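Local coordinates for indole-3-pyruvate decarboxylase (Azospirillum brasilense, PDB 2NXW), which decarboxylates indole-3-pyruvate to indole-3-acetaldehyde, a step of auxin biosynthesis, using thiamine diphosphate and a metal ion, at residues A70-S82 with M424-S438. Numbering follows the deposited sequence.
Sequences AVGFAADAAARYS and MGFGVPAGIGAQCVS. With TPP (thiamine diphosphate), chain E.
Helices 70-82 and 427-437 touch where A74 meets G433, their axes 7.1 Å apart and crossing at -50°, a close approach built on alanine and glycine. The pair joins the two thiamine diphosphate-binding domains of one subunit, each with a parallel sheet, as in other enzymes of this family. At the crossing A74 O lies 3.7 Å from G433 CA, and there is no room for a CB at G433 beside that carbonyl. One turn along helix 70-82, A77 CB meets A430, 3.3 Å from A430 O.

Toward the cofactor the aromatic residues take over. F73 lays one ring face over F426 CA, 3.8 Å from the ring centroid and nearly on the normal, a CH-pi contact. With CG anti to N, the F426 ring swings away from its backbone N, putting its edge at the F73 ring (offset edge-to-face, planes 77° apart) and CZ at R80. P429 CB packs on F73 CB. Cutting F73 back to an alanine is likely to leave F426 CA and the F426 ring edge without their aromatic partner and open a gap beside G425.

F426 CZ stands over the centre of one face of the R80 guanidinium, 4.0 Å from R80 CZ. D76, on the same helix, takes R80 NH2 on the syn side of OD2 at 2.9 Å, tilted from the carboxylate plane. E109 makes a second salt bridge to R80 NH2; S111 also bonds D76. At the far end A434 O lies over one face of the Y81 ring, Y81 CD2 meets V437 CG2, and Y81 OH is 3.5 Å from S438 CB.

The turn before helix 427-437 carries the contact to the active site: D399 accepts bonds from the amides of G425 and G427, and M424 N donates a nearly straight hydrogen bond (169°) to thiamine diphosphate N3', 3.1 Å away.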
loop_
_atom_site.group_PDB
_atom_site.type_symbol
_atom_site.label_atom_id
_atom_site.label_comp_id
_atom_site.label_asym_id
_atom_site.label_seq_id
_atom_site.Cartn_x
_atom_site.Cartn_y
_atom_site.Cartn_z
ATOM N N ALA A 70 13.658 14.884 -22.774
ATOM C CA ALA A 70 14.044 14.611 -24.157
ATOM C C ALA A 70 15.049 13.457 -24.269
ATOM O O ALA A 70 15.045 12.728 -25.252
ATOM C CB ALA A 70 14.613 15.875 -24.789
ATOM N N VAL A 71 15.919 13.305 -23.274
ATOM C CA VAL A 71 16.877 12.192 -23.306
ATOM C C VAL A 71 16.091 10.881 -23.297
ATOM O O VAL A 71 16.345 9.968 -24.092
ATOM C CB VAL A 71 17.808 12.240 -22.082
ATOM C CG1 VAL A 71 18.646 10.956 -21.985
ATOM C CG2 VAL A 71 18.730 13.462 -22.191
ATOM N N GLY A 72 15.109 10.798 -22.401
ATOM C CA GLY A 72 14.292 9.603 -22.297
ATOM C C GLY A 72 13.432 9.357 -23.524
ATOM O O GLY A 72 13.360 8.233 -24.031
ATOM N N PHE A 73 12.777 10.408 -24.014
ATOM C CA PHE A 73 11.932 10.270 -25.194
ATOM C C PHE A 73 12.740 9.892 -26.443
ATOM O O PHE A 73 12.280 9.092 -27.264
ATOM C CB PHE A 73 11.180 11.580 -25.477
ATOM C CG PHE A 73 10.143 11.952 -24.429
ATOM C CD1 PHE A 73 9.251 11.003 -23.922
ATOM C CD2 PHE A 73 10.015 13.280 -24.017
ATOM C CE1 PHE A 73 8.240 11.378 -23.018
ATOM C CE2 PHE A 73 9.011 13.667 -23.122
ATOM C CZ PHE A 73 8.123 12.718 -22.622
ATOM N N ALA A 74 13.924 10.488 -26.590
ATOM C CA ALA A 74 14.780 10.208 -27.738
ATOM C C ALA A 74 15.255 8.759 -27.683
ATOM O O ALA A 74 15.238 8.075 -28.699
ATOM C CB ALA A 74 15.975 11.151 -27.742
ATOM N N ALA A 75 15.650 8.294 -26.497
ATOM C CA ALA A 75 16.111 6.906 -26.364
ATOM C C ALA A 75 14.961 5.945 -26.672
ATOM O O ALA A 75 15.148 4.908 -27.323
ATOM C CB ALA A 75 16.645 6.661 -24.956
ATOM N N ASP A 76 13.766 6.278 -26.190
ATOM C CA ASP A 76 12.585 5.470 -26.444
ATOM C C ASP A 76 12.348 5.420 -27.959
ATOM O O ASP A 76 12.156 4.357 -28.541
ATOM C CB ASP A 76 11.395 6.117 -25.719
ATOM C CG ASP A 76 10.105 5.332 -25.864
ATOM O OD1 ASP A 76 10.084 4.283 -26.542
ATOM O OD2 ASP A 76 9.095 5.780 -25.274
ATOM N N ALA A 77 12.362 6.584 -28.602
ATOM C CA ALA A 77 12.151 6.647 -30.043
ATOM C C ALA A 77 13.182 5.840 -30.830
ATOM O O ALA A 77 12.834 5.206 -31.825
ATOM C CB ALA A 77 12.164 8.093 -30.504
ATOM N N ALA A 78 14.442 5.891 -30.406
ATOM C CA ALA A 78 15.497 5.135 -31.081
ATOM C C ALA A 78 15.224 3.639 -30.956
ATOM O O ALA A 78 15.420 2.869 -31.913
ATOM C CB ALA A 78 16.850 5.480 -30.483
ATOM N N ALA A 79 14.757 3.222 -29.784
ATOM C CA ALA A 79 14.448 1.815 -29.558
ATOM C C ALA A 79 13.306 1.397 -30.472
ATOM O O ALA A 79 13.359 0.355 -31.123
ATOM C CB ALA A 79 14.057 1.592 -28.096
ATOM N N ARG A 80 12.269 2.223 -30.539
ATOM C CA ARG A 80 11.123 1.910 -31.375
ATOM C C ARG A 80 11.483 1.907 -32.851
ATOM O O ARG A 80 11.003 1.064 -33.607
ATOM C CB ARG A 80 10.014 2.940 -31.152
ATOM C CG ARG A 80 9.459 2.951 -29.751
ATOM C CD ARG A 80 8.250 3.879 -29.652
ATOM N NE ARG A 80 7.960 4.219 -28.268
ATOM C CZ ARG A 80 6.770 4.606 -27.823
ATOM N NH1 ARG A 80 5.738 4.685 -28.656
ATOM N NH2 ARG A 80 6.622 4.945 -26.552
ATOM N N TYR A 81 12.324 2.851 -33.262
ATOM C CA TYR A 81 12.687 2.968 -34.662
ATOM C C TYR A 81 13.333 1.711 -35.229
ATOM O O TYR A 81 12.982 1.270 -36.325
ATOM C CB TYR A 81 13.633 4.158 -34.868
ATOM C CG TYR A 81 13.864 4.490 -36.331
ATOM C CD1 TYR A 81 12.997 5.344 -37.020
ATOM C CD2 TYR A 81 14.913 3.905 -37.041
ATOM C CE1 TYR A 81 13.169 5.606 -38.387
ATOM C CE2 TYR A 81 15.092 4.159 -38.403
ATOM C CZ TYR A 81 14.215 5.009 -39.069
ATOM O OH TYR A 81 14.363 5.245 -40.417
ATOM N N SER A 82 14.259 1.135 -34.470
ATOM C CA SER A 82 14.992 -0.050 -34.919
ATOM C C SER A 82 14.642 -1.342 -34.181
ATOM O O SER A 82 15.321 -2.359 -34.369
ATOM C CB SER A 82 16.495 0.218 -34.791
ATOM O OG SER A 82 16.891 1.336 -35.572
ATOM N N MET A 424 2.235 14.107 -22.924
ATOM C CA MET A 424 2.733 15.154 -23.813
ATOM C C MET A 424 4.229 15.386 -23.692
ATOM O O MET A 424 4.831 15.157 -22.636
ATOM C CB MET A 424 2.044 16.486 -23.510
ATOM C CG MET A 424 0.596 16.547 -23.896
ATOM S SD MET A 424 -0.172 17.973 -23.155
ATOM C CE MET A 424 0.667 19.348 -24.020
ATOM N N GLY A 425 4.808 15.888 -24.785
ATOM C CA GLY A 425 6.222 16.220 -24.819
ATOM C C GLY A 425 7.046 15.240 -25.616
ATOM O O GLY A 425 8.184 15.518 -25.971
ATOM N N PHE A 426 6.449 14.105 -25.936
ATOM C CA PHE A 426 7.134 13.047 -26.674
ATOM C C PHE A 426 7.532 13.406 -28.110
ATOM O O PHE A 426 8.595 13.009 -28.589
ATOM C CB PHE A 426 6.192 11.830 -26.716
ATOM C CG PHE A 426 6.714 10.651 -27.492
ATOM C CD1 PHE A 426 7.475 9.680 -26.860
ATOM C CD2 PHE A 426 6.387 10.474 -28.833
ATOM C CE1 PHE A 426 7.902 8.540 -27.550
ATOM C CE2 PHE A 426 6.809 9.335 -29.533
ATOM C CZ PHE A 426 7.561 8.368 -28.898
ATOM N N GLY A 427 6.672 14.168 -28.776
ATOM C CA GLY A 427 6.838 14.452 -30.193
ATOM C C GLY A 427 8.145 14.908 -30.792
ATOM O O GLY A 427 8.763 14.187 -31.592
ATOM N N VAL A 428 8.550 16.115 -30.446
ATOM C CA VAL A 428 9.780 16.660 -30.995
ATOM C C VAL A 428 10.994 15.815 -30.590
ATOM O O VAL A 428 11.794 15.449 -31.444
ATOM C CB VAL A 428 9.919 18.153 -30.610
ATOM C CG1 VAL A 428 11.324 18.661 -30.903
ATOM C CG2 VAL A 428 8.898 18.980 -31.426
ATOM N N PRO A 429 11.147 15.485 -29.295
ATOM C CA PRO A 429 12.296 14.664 -28.891
ATOM C C PRO A 429 12.299 13.298 -29.568
ATOM O O PRO A 429 13.366 12.758 -29.861
ATOM C CB PRO A 429 12.132 14.531 -27.387
ATOM C CG PRO A 429 11.445 15.819 -27.003
ATOM C CD PRO A 429 10.469 16.074 -28.122
ATOM N N ALA A 430 11.123 12.723 -29.809
ATOM C CA ALA A 430 11.070 11.415 -30.465
ATOM C C ALA A 430 11.518 11.567 -31.919
ATOM O O ALA A 430 12.239 10.716 -32.439
ATOM C CB ALA A 430 9.659 10.838 -30.397
ATOM N N GLY A 431 11.093 12.641 -32.579
ATOM C CA GLY A 431 11.515 12.850 -33.954
ATOM C C GLY A 431 13.026 12.994 -33.998
ATOM O O GLY A 431 13.681 12.493 -34.914
ATOM N N ILE A 432 13.580 13.681 -33.008
ATOM C CA ILE A 432 15.026 13.884 -32.935
ATOM C C ILE A 432 15.745 12.552 -32.690
ATOM O O ILE A 432 16.722 12.227 -33.378
ATOM C CB ILE A 432 15.365 14.912 -31.823
ATOM C CG1 ILE A 432 14.995 16.321 -32.302
ATOM C CG2 ILE A 432 16.838 14.809 -31.426
ATOM C CD1 ILE A 432 14.977 17.364 -31.196
ATOM N N GLY A 433 15.263 11.770 -31.729
ATOM C CA GLY A 433 15.903 10.494 -31.441
ATOM C C GLY A 433 15.853 9.558 -32.632
ATOM O O GLY A 433 16.849 8.902 -32.983
ATOM N N ALA A 434 14.690 9.484 -33.270
ATOM C CA ALA A 434 14.541 8.616 -34.423
ATOM C C ALA A 434 15.463 9.069 -35.543
ATOM O O ALA A 434 16.156 8.245 -36.144
ATOM C CB ALA A 434 13.086 8.608 -34.908
ATOM N N GLN A 435 15.506 10.367 -35.831
ATOM C CA GLN A 435 16.364 10.789 -36.929
ATOM C C GLN A 435 17.849 10.584 -36.613
ATOM O O GLN A 435 18.651 10.358 -37.525
ATOM C CB GLN A 435 16.058 12.238 -37.344
ATOM C CG GLN A 435 16.707 12.555 -38.709
ATOM C CD GLN A 435 16.090 13.713 -39.477
ATOM O OE1 GLN A 435 16.747 14.296 -40.363
ATOM N NE2 GLN A 435 14.845 14.046 -39.178
ATOM N N CYS A 436 18.232 10.631 -35.338
ATOM C CA CYS A 436 19.641 10.402 -35.011
ATOM C C CYS A 436 20.074 8.999 -35.431
ATOM O O CYS A 436 21.248 8.791 -35.754
ATOM C CB CYS A 436 19.905 10.572 -33.511
ATOM S SG CYS A 436 19.994 12.288 -32.960
ATOM N N VAL A 437 19.149 8.045 -35.439
ATOM C CA VAL A 437 19.498 6.675 -35.813
ATOM C C VAL A 437 18.931 6.221 -37.156
ATOM O O VAL A 437 19.079 5.056 -37.524
ATOM C CB VAL A 437 19.050 5.663 -34.707
ATOM C CG1 VAL A 437 19.689 6.047 -33.372
ATOM C CG2 VAL A 437 17.517 5.615 -34.582
ATOM N N SER A 438 18.330 7.141 -37.907
ATOM C CA SER A 438 17.699 6.809 -39.184
ATOM C C SER A 438 18.587 6.811 -40.425
ATOM O O SER A 438 18.093 6.600 -41.532
ATOM C CB SER A 438 16.531 7.759 -39.425
ATOM O OG SER A 438 17.027 9.031 -39.811
HETATM N "N1'" TPP E . 0.621 16.918 -19.088
HETATM C "C2'" TPP E . 1.264 15.928 -19.728
HETATM C CM2 TPP E . 2.760 15.752 -19.520
HETATM N "N3'" TPP E . 0.604 15.093 -20.536
HETATM C "C4'" TPP E . -0.738 15.203 -20.752
HETATM N "N4'" TPP E . -1.368 14.282 -21.532
HETATM C "C5'" TPP E . -1.456 16.283 -20.143
HETATM C "C6'" TPP E . -0.726 17.124 -19.278
HETATM C "C7'" TPP E . -2.968 16.519 -20.365
HETATM N N3 TPP E . -3.332 16.927 -21.798
HETATM C C2 TPP E . -3.806 15.990 -22.624
HETATM S S1 TPP E . -4.133 16.855 -24.113
HETATM C C5 TPP E . -3.638 18.452 -23.562
HETATM C C4 TPP E . -3.249 18.230 -22.244
HETATM C CM4 TPP E . -2.738 19.396 -21.353
HETATM C C6 TPP E . -3.663 19.683 -24.377
HETATM C C7 TPP E . -2.623 19.572 -25.507
HETATM O O7 TPP E . -2.565 20.855 -26.077
HETATM P PA TPP E . -1.791 20.868 -27.458
HETATM O O1A TPP E . -0.373 20.314 -27.359
HETATM O O2A TPP E . -1.786 22.338 -27.874
HETATM O O3A TPP E . -2.561 20.033 -28.575
HETATM P PB TPP E . -4.177 20.261 -28.850
HETATM O O1B TPP E . -4.501 21.757 -28.873
HETATM O O2B TPP E . -4.414 19.579 -30.228
HETATM O O3B TPP E . -4.999 19.534 -27.795
#